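PDB 6HU8: transcriptional regulator ComR from Streptococcus vestibularis F0396, which probably binds DNA through a helix-turn-helix domain and responds to a competence signalling peptide, as RNPP-family regulators do through their tetratricopeptide-repeat domain. Local coordinates for residues K181-F184 / D185-V188; M211-A214 / G215-S219. All blocks are in the same frame, centred on the assembly; numbering follows the deposited sequence.

Contact 1 of 2, residues K181-F184 / D185-V188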
loop_
_atom_site.group_PDB
_atom_site.type_symbol
_atom_site.label_atom_id
_atom_site.label_comp_id
_atom_site.label_asym_id
_atom_site.label_seq_id
_atom_site.Cartn_x
_atom_site.Cartn_y
_atom_site.Cartn_z
ATOM N N LYS A 181 -0.404 -10.474 -16.534
ATOM C CA LYS A 181 -0.273 -9.197 -17.211
ATOM C C LYS A 181 -1.558 -8.391 -17.145
ATOM O O LYS A 181 -1.518 -7.165 -17.107
ATOM C CB LYS A 181 0.140 -9.411 -18.673
ATOM C CG LYS A 181 1.037 -8.325 -19.237
ATOM C CD LYS A 181 1.500 -8.665 -20.654
ATOM C CE LYS A 181 0.416 -8.365 -21.688
ATOM N NZ LYS A 181 0.101 -6.905 -21.735
ATOM N N LYS A 182 -2.696 -9.082 -17.126
ATOM C CA LYS A 182 -3.998 -8.416 -17.075
ATOM C C LYS A 182 -4.183 -7.680 -15.754
ATOM O O LYS A 182 -4.668 -6.536 -15.723
ATOM C CB LYS A 182 -5.140 -9.420 -17.274
ATOM C CG LYS A 182 -5.147 -10.091 -18.644
ATOM C CD LYS A 182 -6.187 -11.223 -18.720
ATOM C CE LYS A 182 -5.830 -12.205 -19.846
ATOM N NZ LYS A 182 -6.847 -13.281 -20.064
ATOM N N ILE A 183 -3.829 -8.361 -14.664
ATOM C CA ILE A 183 -3.946 -7.772 -13.338
ATOM C C ILE A 183 -3.031 -6.560 -13.211
ATOM O O ILE A 183 -3.471 -5.483 -12.787
ATOM C CB ILE A 183 -3.603 -8.780 -12.230
ATOM C CG1 ILE A 183 -4.676 -9.874 -12.143
ATOM C CG2 ILE A 183 -3.440 -8.063 -10.892
ATOM C CD1 ILE A 183 -4.420 -10.860 -11.041
ATOM N N PHE A 184 -1.766 -6.741 -13.586
ATOM C CA PHE A 184 -0.783 -5.665 -13.492
ATOM C C PHE A 184 -1.255 -4.414 -14.230
ATOM O O PHE A 184 -1.302 -3.320 -13.657
ATOM C CB PHE A 184 0.572 -6.123 -14.038
ATOM C CG PHE A 184 1.657 -5.073 -13.942
ATOM C CD1 PHE A 184 2.313 -4.835 -12.735
ATOM C CD2 PHE A 184 2.023 -4.321 -15.059
ATOM C CE1 PHE A 184 3.315 -3.864 -12.640
ATOM C CE2 PHE A 184 3.027 -3.343 -14.977
ATOM C CZ PHE A 184 3.676 -3.122 -13.768
ATOM N N ASP A 185 -1.638 -4.573 -15.491
ATOM C CA ASP A 185 -2.063 -3.422 -16.281
ATOM C C ASP A 185 -3.309 -2.761 -15.694
ATOM O O ASP A 185 -3.444 -1.540 -15.735
ATOM C CB ASP A 185 -2.326 -3.817 -17.743
ATOM C CG ASP A 185 -1.060 -4.240 -18.478
ATOM O OD1 ASP A 185 0.042 -4.119 -17.905
ATOM O OD2 ASP A 185 -1.164 -4.693 -19.639
ATOM N N ARG A 186 -4.226 -3.558 -15.152
ATOM C CA ARG A 186 -5.420 -2.985 -14.545
ATOM C C ARG A 186 -5.049 -2.155 -13.324
ATOM O O ARG A 186 -5.553 -1.048 -13.135
ATOM C CB ARG A 186 -6.418 -4.069 -14.140
ATOM C CG ARG A 186 -7.712 -3.512 -13.542
ATOM C CD ARG A 186 -8.161 -4.281 -12.294
ATOM N NE ARG A 186 -7.880 -5.715 -12.392
ATOM C CZ ARG A 186 -8.732 -6.627 -12.864
ATOM N NH1 ARG A 186 -8.380 -7.910 -12.904
ATOM N NH2 ARG A 186 -9.936 -6.260 -13.294
ATOM N N ILE A 187 -4.167 -2.695 -12.491
ATOM C CA ILE A 187 -3.768 -1.980 -11.279
ATOM C C ILE A 187 -3.009 -0.697 -11.632
ATOM O O ILE A 187 -3.347 0.390 -11.141
ATOM C CB ILE A 187 -2.910 -2.879 -10.360
ATOM C CG1 ILE A 187 -3.778 -3.966 -9.712
ATOM C CG2 ILE A 187 -2.240 -2.066 -9.283
ATOM C CD1 ILE A 187 -4.903 -3.408 -8.869
ATOM N N VAL A 188 -2.003 -0.819 -12.503
ATOM C CA VAL A 188 -1.215 0.337 -12.930
ATOM C C VAL A 188 -2.126 1.422 -13.473
ATOM O O VAL A 188 -2.007 2.584 -13.095
ATOM C CB VAL A 188 -0.163 -0.029 -14.014
ATOM C CG1 VAL A 188 0.523 1.225 -14.538
ATOM C CG2 VAL A 188 0.862 -0.997 -13.452
#
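Lys181 and Asp185, one turn apart at the start of helix 181-192, meet twice, through the backbone and through their charged ends. Asp185 N donates to Lys181 O at 3.1 Å. Further out, the lysine chain bends at chi3 and chi4, bringing NZ to 3.3 Å from Asp185 OD2 in a salt bridge whose hydrogen bond is weak. The same OD2 has a second ionic partner in Lys224, a long and weak pair, so OD2 is shared by two lysines. Its companion oxygen, OD1, lies at the edge of the Phe184 ring, 3.5 Å from CD2, with the carboxylate and ring planes turned 61° apart. The next carbonyls are taken up in turn: Arg186 N bonds to Lys182 O, Ile187 N to Ile183 O, and Val188 N to Phe184 O at 2.8 Å, the shortest of the four. At the helix start, Asp180 OD1 accepts a hydrogen bond from Ile183 N and a weak one from Lys182 N.

On the buried side, Val188 CG2 stands over one face of Phe184, 3.6 Å from the ring centroid and 16° off its normal, a CH-pi contact. Phe184 carries CG anti to its own N (chi1 -179°), which lays the ring alongside the following turn and beneath that methyl. Tyr179 meets the ring edge-to-face. Ile183 CG2 and Ile187 CG1 touch more loosely, at 4.3 Å, facing helices 139-152 and 160-173. The chemistry implies a two-sided helix: shared, rather weak ion pairing would partly offset the Asp185 charge, while the buried side rests on carbon contacts, closest where Val188 meets Phe184.

Contact 2 of 2, residues M211-A214 / G215-S219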
loop_
_atom_site.group_PDB
_atom_site.type_symbol
_atom_site.label_atom_id
_atom_site.label_comp_id
_atom_site.label_asym_id
_atom_site.label_seq_id
_atom_site.Cartn_x
_atom_site.Cartn_y
_atom_site.Cartn_z
ATOM N N MET A 211 6.624 4.470 -7.697
ATOM C CA MET A 211 8.023 4.072 -7.826
ATOM C C MET A 211 8.126 2.590 -8.148
ATOM O O MET A 211 8.949 2.199 -8.986
ATOM C CB MET A 211 8.829 4.398 -6.562
ATOM C CG MET A 211 9.171 5.906 -6.399
ATOM S SD MET A 211 10.353 6.589 -7.585
ATOM C CE MET A 211 11.900 5.994 -6.892
ATOM N N ALA A 212 7.300 1.779 -7.481
ATOM C CA ALA A 212 7.281 0.322 -7.685
ATOM C C ALA A 212 6.911 -0.051 -9.119
ATOM O O ALA A 212 7.507 -0.949 -9.706
ATOM C CB ALA A 212 6.295 -0.360 -6.693
ATOM N N ILE A 213 5.900 0.624 -9.652
ATOM C CA ILE A 213 5.470 0.457 -11.036
ATOM C C ILE A 213 6.613 0.745 -12.014
ATOM O O ILE A 213 6.854 -0.008 -12.959
ATOM C CB ILE A 213 4.273 1.391 -11.321
ATOM C CG1 ILE A 213 3.030 0.899 -10.564
ATOM C CG2 ILE A 213 4.031 1.550 -12.813
ATOM C CD1 ILE A 213 1.887 1.896 -10.499
ATOM N N ALA A 214 7.341 1.829 -11.774
ATOM C CA ALA A 214 8.391 2.252 -12.706
ATOM C C ALA A 214 9.539 1.258 -12.687
ATOM O O ALA A 214 10.043 0.860 -13.737
ATOM C CB ALA A 214 8.875 3.645 -12.359
ATOM N N GLY A 215 9.939 0.821 -11.498
ATOM C CA GLY A 215 10.953 -0.218 -11.415
ATOM C C GLY A 215 10.506 -1.522 -12.067
ATOM O O GLY A 215 11.304 -2.209 -12.722
ATOM N N LEU A 216 9.232 -1.869 -11.895
ATOM C CA LEU A 216 8.704 -3.102 -12.470
ATOM C C LEU A 216 8.546 -3.022 -13.978
ATOM O O LEU A 216 8.869 -3.981 -14.690
ATOM C CB LEU A 216 7.359 -3.459 -11.829
ATOM C CG LEU A 216 7.477 -4.099 -10.448
ATOM C CD1 LEU A 216 6.096 -4.199 -9.790
ATOM C CD2 LEU A 216 8.146 -5.468 -10.570
ATOM N N LYS A 217 8.040 -1.893 -14.469
ATOM C CA LYS A 217 7.933 -1.687 -15.914
ATOM C C LYS A 217 9.297 -1.872 -16.599
ATOM O O LYS A 217 9.368 -2.388 -17.725
ATOM C CB LYS A 217 7.342 -0.305 -16.232
ATOM C CG LYS A 217 5.824 -0.223 -16.006
ATOM C CD LYS A 217 5.198 0.949 -16.743
ATOM C CE LYS A 217 3.713 0.722 -17.004
ATOM N NZ LYS A 217 3.522 -0.457 -17.919
ATOM N N ILE A 218 10.379 -1.509 -15.912
ATOM C CA ILE A 218 11.717 -1.744 -16.464
ATOM C C ILE A 218 12.072 -3.229 -16.397
ATOM O O ILE A 218 12.556 -3.801 -17.373
ATOM C CB ILE A 218 12.791 -0.915 -15.737
ATOM C CG1 ILE A 218 12.640 0.560 -16.093
ATOM C CG2 ILE A 218 14.175 -1.363 -16.124
ATOM C CD1 ILE A 218 13.496 1.489 -15.243
ATOM N N SER A 219 11.806 -3.863 -15.260
ATOM C CA SER A 219 12.275 -5.228 -15.037
ATOM C C SER A 219 11.353 -6.280 -15.667
ATOM O O SER A 219 11.763 -7.418 -15.907
ATOM C CB SER A 219 12.417 -5.495 -13.540
ATOM O OG SER A 219 11.141 -5.464 -12.918
#
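Lys217 N donates to Ile213 O at 2.7 Å, the shortest of four successive i to i+4 bonds in the last turns of helix 200-219, part of the all-helical tetratricopeptide-repeat domain. Gly215 N reaches Met211 O at 3.0 Å. Leu216 N bonds to Ala212 O at 2.9 Å, and Ile218 N to Ala214 O at 3.2 Å is the longest of the four. The backbone ladder runs to the end of the helix, where Ser219 N bonds to Gly215 O.

The side-chain polar group of Lys217 is satisfied beyond the helix: NZ donates to the carbonyl oxygens of Ser222 and Lys224, tying the helix end to the loop that follows. Its aliphatic part runs beside Ile213, both chains pointing the same way. CG of the lysine stands anti to its carbonyl carbon (chi1 -76°), and from there CG and CD both lie 4.1 Å from Ile213 CG2. This buried lysine therefore packs with its methylenes and spends its ammonium group on backbone oxygens.

Several neighbouring helices cover the side chains. Ala212, Ile213 and Leu216 rest on Phe170 of helix 160-173, and Met211, Ala214 and Ile218 on Leu252 of helix 246-261; Phe226 of helix 226-240 touches both Lys217 and Ile218. From helix 181-192, Val188 touches Ile213 and Lys217, and Phe184 touches Leu216. The helix is consequently packed from several directions, as in a superhelical repeat stack. Several side chains also lean on the carbonyls of the preceding turn. Ile218 CG1 comes to 3.5 Å from Ala214 O. Closer still, Leu216 CG lies 3.2 Å from Ala212 O.

From the N terminus, the chain enters contact 1 in the first turns of helix 181-192, leaves that helix, and then runs into contact 2 in the last turns of helix 200-219. Each contact is local and continuous, closing no long loop; the two are in series and neither nest nor cross. They lie about 13 Å apart, centre to centre, and the consecutive helices meet directly: Val188 CG1 packs on Ile213 CG2 at 3.9 Å, and Phe184 CE1 on Leu216 CD1 at 4.0 Å. Both also rest on helix 160-173, while 211-219 carries the packing onward to helices 226-240 and 246-261, joining successive helices of the tetratricopeptide domain.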